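Local coordinates for protein biofilm growth-associated repressor (Xylella fastidiosa, PDB 3PQK) that represses transcription of its own operon, which includes blh, by binding a palindromic AT-rich sequence that spans the -10 region of the blh promoter, at residues Ser63-Thr68 / Tyr77-Ala82; Leu26-Thr31 / Gln55-Leu60. All coordinates share one frame; numbering follows the deposited sequence.

Contact 1: Ser63-Thr68 / Tyr77-Ala82; sequences SGIVET and YRLTEA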
loop_
_atom_site.group_PDB
_atom_site.type_symbol
_atom_site.label_atom_id
_atom_site.label_comp_id
_atom_site.label_asym_id
_atom_site.label_seq_id
_atom_site.Cartn_x
_atom_site.Cartn_y
_atom_site.Cartn_z
ATOM N N SER B 63 -1.328 15.550 -0.564
ATOM C CA SER B 63 -1.658 14.384 0.242
ATOM C C SER B 63 -0.964 14.336 1.604
ATOM O O SER B 63 -1.281 13.476 2.416
ATOM C CB SER B 63 -1.430 13.110 -0.559
ATOM O OG SER B 63 -2.025 13.267 -1.841
ATOM N N GLY B 64 -0.054 15.265 1.866
ATOM C CA GLY B 64 0.660 15.323 3.145
ATOM C C GLY B 64 1.774 14.304 3.295
ATOM O O GLY B 64 2.246 14.055 4.407
ATOM N N ILE B 65 2.228 13.731 2.177
ATOM C CA ILE B 65 3.242 12.659 2.168
ATOM C C ILE B 65 4.655 13.238 2.021
ATOM O O ILE B 65 5.618 12.710 2.584
ATOM C CB ILE B 65 2.880 11.610 1.059
ATOM C CG1 ILE B 65 1.531 10.895 1.402
ATOM C CG2 ILE B 65 4.000 10.555 0.871
ATOM C CD1 ILE B 65 0.920 10.112 0.225
ATOM N N VAL B 66 4.769 14.322 1.251
ATOM C CA VAL B 66 6.015 15.009 1.007
ATOM C C VAL B 66 5.815 16.488 1.401
ATOM O O VAL B 66 4.712 17.018 1.313
ATOM C CB VAL B 66 6.450 14.823 -0.482
ATOM C CG1 VAL B 66 7.607 15.751 -0.865
ATOM C CG2 VAL B 66 6.816 13.364 -0.768
ATOM N N GLU B 67 6.889 17.135 1.817
ATOM C CA GLU B 67 6.924 18.554 2.143
ATOM C C GLU B 67 8.239 19.166 1.617
ATOM O O GLU B 67 9.151 18.430 1.219
ATOM C CB GLU B 67 6.771 18.767 3.653
ATOM C CG GLU B 67 7.836 18.102 4.512
ATOM C CD GLU B 67 7.697 18.414 5.988
ATOM O OE1 GLU B 67 6.858 19.275 6.335
ATOM O OE2 GLU B 67 8.418 17.796 6.802
ATOM N N THR B 68 8.345 20.488 1.655
ATOM C CA THR B 68 9.547 21.179 1.210
ATOM C C THR B 68 10.337 21.737 2.385
ATOM O O THR B 68 9.799 21.970 3.482
ATOM C CB THR B 68 9.239 22.248 0.137
ATOM O OG1 THR B 68 8.440 23.286 0.716
ATOM C CG2 THR B 68 8.584 21.667 -1.119
ATOM N N TYR B 77 12.917 18.618 -1.249
ATOM C CA TYR B 77 11.725 17.842 -0.916
ATOM C C TYR B 77 12.165 16.749 0.022
ATOM O O TYR B 77 13.295 16.294 -0.049
ATOM C CB TYR B 77 11.094 17.257 -2.170
ATOM C CG TYR B 77 10.509 18.306 -3.094
ATOM C CD1 TYR B 77 9.143 18.574 -3.101
ATOM C CD2 TYR B 77 11.310 18.979 -4.011
ATOM C CE1 TYR B 77 8.590 19.493 -3.989
ATOM C CE2 TYR B 77 10.770 19.912 -4.899
ATOM C CZ TYR B 77 9.410 20.174 -4.875
ATOM O OH TYR B 77 8.860 21.074 -5.757
ATOM N N ARG B 78 11.288 16.352 0.915
ATOM C CA ARG B 78 11.518 15.346 1.923
ATOM C C ARG B 78 10.165 14.745 2.281
ATOM O O ARG B 78 9.128 15.387 2.089
ATOM C CB ARG B 78 12.146 15.973 3.186
ATOM C CG ARG B 78 11.367 17.157 3.794
ATOM C CD ARG B 78 11.927 17.625 5.130
ATOM N NE ARG B 78 11.397 16.841 6.247
ATOM C CZ ARG B 78 11.980 16.721 7.438
ATOM N NH1 ARG B 78 13.138 17.325 7.685
ATOM N NH2 ARG B 78 11.418 15.981 8.386
ATOM N N LEU B 79 10.196 13.548 2.835
ATOM C CA LEU B 79 9.016 12.874 3.307
ATOM C C LEU B 79 8.534 13.561 4.578
ATOM O O LEU B 79 9.343 14.083 5.353
ATOM C CB LEU B 79 9.377 11.422 3.659
ATOM C CG LEU B 79 9.648 10.479 2.499
ATOM C CD1 LEU B 79 10.092 9.122 3.032
ATOM C CD2 LEU B 79 8.406 10.321 1.609
ATOM N N THR B 80 7.236 13.515 4.839
ATOM C CA THR B 80 6.768 14.061 6.120
ATOM C C THR B 80 7.030 13.001 7.204
ATOM O O THR B 80 7.466 11.887 6.885
ATOM C CB THR B 80 5.324 14.533 6.045
ATOM O OG1 THR B 80 4.486 13.439 5.706
ATOM C CG2 THR B 80 5.137 15.661 5.060
ATOM N N GLU B 81 6.831 13.360 8.482
ATOM C CA GLU B 81 7.051 12.446 9.598
ATOM C C GLU B 81 5.719 11.847 10.072
ATOM O O GLU B 81 5.652 11.161 11.101
ATOM C CB GLU B 81 7.812 13.145 10.727
ATOM C CG GLU B 81 9.281 13.373 10.421
ATOM C CD GLU B 81 10.070 13.925 11.592
ATOM O OE1 GLU B 81 9.911 15.128 11.905
ATOM O OE2 GLU B 81 10.838 13.150 12.207
ATOM N N ALA B 82 4.676 12.042 9.254
ATOM C CA ALA B 82 3.325 11.550 9.493
ATOM C C ALA B 82 3.239 10.044 9.337
ATOM O O ALA B 82 4.189 9.391 8.887
ATOM C CB ALA B 82 2.361 12.232 8.527
#

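Contact 2: Leu26-Thr31 / Gln55-Leu60; sequences LMLVCT and QQLGVL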
loop_
_atom_site.group_PDB
_atom_site.type_symbol
_atom_site.label_atom_id
_atom_site.label_comp_id
_atom_site.label_asym_id
_atom_site.label_seq_id
_atom_site.Cartn_x
_atom_site.Cartn_y
_atom_site.Cartn_z
ATOM N N LEU B 26 5.429 6.546 -6.652
ATOM C CA LEU B 26 6.203 5.521 -5.970
ATOM C C LEU B 26 7.725 5.711 -6.076
ATOM O O LEU B 26 8.423 5.571 -5.074
ATOM C CB LEU B 26 5.789 4.125 -6.423
ATOM C CG LEU B 26 4.488 3.653 -5.802
ATOM C CD1 LEU B 26 3.980 2.398 -6.503
ATOM C CD2 LEU B 26 4.676 3.368 -4.312
HETATM N N MSE B 27 8.218 6.039 -7.274
HETATM C CA MSE B 27 9.660 6.262 -7.499
HETATM C C MSE B 27 10.113 7.458 -6.653
HETATM O O MSE B 27 11.101 7.358 -5.940
HETATM C CB MSE B 27 9.943 6.490 -8.988
HETATM C CG MSE B 27 9.700 5.257 -9.849
HETATM SE SE MSE B 27 10.157 5.531 -11.739
HETATM C CE MSE B 27 8.715 6.527 -12.379
ATOM N N LEU B 28 9.283 8.507 -6.596
ATOM C CA LEU B 28 9.537 9.692 -5.798
ATOM C C LEU B 28 9.628 9.382 -4.310
ATOM O O LEU B 28 10.605 9.737 -3.695
ATOM C CB LEU B 28 8.462 10.763 -6.094
ATOM C CG LEU B 28 8.604 11.468 -7.445
ATOM C CD1 LEU B 28 7.365 12.281 -7.766
ATOM C CD2 LEU B 28 9.857 12.365 -7.481
ATOM N N VAL B 29 8.634 8.704 -3.726
ATOM C CA VAL B 29 8.661 8.396 -2.290
ATOM C C VAL B 29 9.784 7.444 -1.896
ATOM O O VAL B 29 10.475 7.683 -0.909
ATOM C CB VAL B 29 7.269 8.068 -1.674
ATOM C CG1 VAL B 29 6.297 9.237 -1.859
ATOM C CG2 VAL B 29 6.677 6.791 -2.272
ATOM N N CYS B 30 10.044 6.421 -2.721
ATOM C CA CYS B 30 11.167 5.519 -2.428
ATOM C C CYS B 30 12.515 6.246 -2.498
ATOM O O CYS B 30 13.360 6.016 -1.638
ATOM C CB CYS B 30 11.140 4.283 -3.322
ATOM S SG CYS B 30 10.148 2.937 -2.646
ATOM N N THR B 31 12.682 7.182 -3.468
ATOM C CA THR B 31 13.923 7.981 -3.579
ATOM C C THR B 31 14.110 8.836 -2.314
ATOM O O THR B 31 15.219 8.905 -1.767
ATOM C CB THR B 31 13.913 8.847 -4.861
ATOM O OG1 THR B 31 13.638 8.025 -6.000
ATOM C CG2 THR B 31 15.230 9.602 -5.078
ATOM N N GLN B 55 4.103 17.863 -11.161
ATOM C CA GLN B 55 2.668 17.547 -11.009
ATOM C C GLN B 55 2.511 16.484 -9.917
ATOM O O GLN B 55 1.698 16.650 -8.997
ATOM C CB GLN B 55 2.045 17.015 -12.311
ATOM C CG GLN B 55 1.825 18.081 -13.380
ATOM C CD GLN B 55 1.443 17.518 -14.734
ATOM O OE1 GLN B 55 1.492 16.308 -14.984
ATOM N NE2 GLN B 55 1.043 18.394 -15.643
ATOM N N GLN B 56 3.357 15.437 -9.992
ATOM C CA GLN B 56 3.370 14.317 -9.053
ATOM C C GLN B 56 3.842 14.652 -7.655
ATOM O O GLN B 56 3.241 14.159 -6.697
ATOM C CB GLN B 56 4.057 13.081 -9.663
ATOM C CG GLN B 56 3.374 12.578 -10.963
ATOM C CD GLN B 56 1.895 12.360 -10.777
ATOM O OE1 GLN B 56 1.471 11.713 -9.820
ATOM N NE2 GLN B 56 1.072 12.966 -11.639
ATOM N N LEU B 57 4.866 15.537 -7.502
ATOM C CA LEU B 57 5.310 16.004 -6.170
ATOM C C LEU B 57 4.196 16.901 -5.584
ATOM O O LEU B 57 4.022 16.972 -4.361
ATOM C CB LEU B 57 6.652 16.776 -6.226
ATOM C CG LEU B 57 7.943 15.963 -6.480
ATOM C CD1 LEU B 57 9.050 16.845 -7.123
ATOM C CD2 LEU B 57 8.480 15.322 -5.196
ATOM N N GLY B 58 3.467 17.584 -6.478
ATOM C CA GLY B 58 2.319 18.427 -6.144
ATOM C C GLY B 58 1.247 17.591 -5.474
ATOM O O GLY B 58 0.889 17.878 -4.335
ATOM N N VAL B 59 0.859 16.458 -6.103
ATOM C CA VAL B 59 -0.094 15.473 -5.540
ATOM C C VAL B 59 0.391 14.945 -4.175
ATOM O O VAL B 59 -0.373 14.922 -3.228
ATOM C CB VAL B 59 -0.406 14.313 -6.521
ATOM C CG1 VAL B 59 -1.236 13.212 -5.849
ATOM C CG2 VAL B 59 -1.104 14.825 -7.782
ATOM N N LEU B 60 1.666 14.554 -4.067
ATOM C CA LEU B 60 2.260 14.006 -2.828
ATOM C C LEU B 60 2.308 15.017 -1.715
ATOM O O LEU B 60 2.257 14.645 -0.545
ATOM C CB LEU B 60 3.694 13.482 -3.118
ATOM C CG LEU B 60 3.790 12.186 -3.934
ATOM C CD1 LEU B 60 5.243 11.902 -4.329
ATOM C CD2 LEU B 60 3.165 10.970 -3.164
#

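Contact 1: Ser63-Thr68 / Tyr77-Ala82
Tyr-77 opens the pairing with its ring: CG2 of Thr-68 sits over one face, 4.0 Å from the ring centroid in a CH-pi contact, while Val-66 CG1 comes in at the ring edge, near its plane. The two side chains of the non-hydrogen-bonded pair Thr-68 and Tyr-77 lie alongside one another. Next along the strand, Arg-78 forms the hydrogen-bonded antiparallel pair with Glu-67; Glu-67 N gives to Arg-78 O at 2.9 Å and Arg-78 N returns a bond to Glu-67 O at 3.0 Å. Their side chains run side by side on the face away from Tyr-77, both CG atoms wedged between backbone N and carbonyl carbon (chi1 59° for Glu-67, 54° for Arg-78), and meet in a salt bridge from Glu-67 OE2 to Arg-78 NE of 3.2 Å. Carboxylate and guanidinium planes stand 79° apart, so this is a single-point bridge, not a flat two-pronged one. Leu-79 sets off away from the partner strand, but its CD2 reaches back to Val-66 CG2 at 4.2 Å, and both also pack on Leu-32 of helix 23-33. Thr-80, just past the strand at the open base of the hairpin, donates from N to Ile-65 O from above the carbonyl plane, and its OG1 donates to Gly-64 O at 2.7 Å, just where a Schellman motif ends helix 52-62. CG2 of Thr-80 rests against Glu-67 CG at 3.7 Å. These are the two strands of the winged-helix wing: backbone and threonine bonds fix the base, apolar groups anchor it on the helices, and the charged pair ties the strands across the other face.

Contact 2: Leu26-Thr31 / Gln55-Leu60
Leu-28 and Leu-60 both turn CG anti to the carbonyl carbon (chi1 -74° and -72°), and with CB of each already directed at the opposite helix, this carries their branches into the space between residues 26-31 and 55-60. CD1 of Leu-28 does most of the reaching: it lies 3.9 Å from Leu-57 CG and equally close to CB of Gln-56, and the Leu-28 side chain as a whole crosses both of theirs at about a right angle. The second methyl of Leu-28, CD2, meets Leu-57 CD2 at 4.0 Å, so both methyls of Leu-28 lie against the CG and CD2 end of Leu-57. From the other helix, Leu-60 CD1 comes down on Leu-28 CB at 3.8 Å and touches Val-29 CG1 at the same 3.8 Å; Leu-60 CD2 also abuts that valine methyl. Gln-56 contributes only CB here; beyond CG its chain bends away, and OE1 accepts a hydrogen bond from Arg-25 NE. No hydrogen bond crosses between the segments, and with axes 10.5 Å apart and inclined at 68°, the helices meet through a small patch of branched side chains. Helix 52-62 ends the predicted helix-turn-helix and, as in other ArsR-type repressors, is probably the recognition helix; the patch joins it to helix 23-33. Around it, Leu-28 also packs on Ile-46 of helix 39-46 and Val-29 on Val-88 of helix 84-96, to which Cys-30 is joined by its disulfide with Cys-96; Met-27, a selenomethionine, touches Met-6 of the second subunit, and past the 63-65 turn the chain enters strand 66-69.

Overall arrangement
Helix 52-62 is followed, after a short turn, by strand 66-69, so the two contacts follow in series and share a boundary: Leu-60 O probably accepts hydrogen bonds from Ile-65 N and Val-66 N. Contact 2 is buried and wholly apolar across its interface, joining two helices of the core. Contact 1 is only partly buried, and holds two strands by backbone bonds, with a salt bridge on one side and apolar groups on the other. Those apolar groups meet contact 2, since Ile-65 CG2 packs on Val-29 CG1 and Tyr-77 CD1 on Leu-57 CD2. Wing and probable recognition helix thus share apolar contacts with one another.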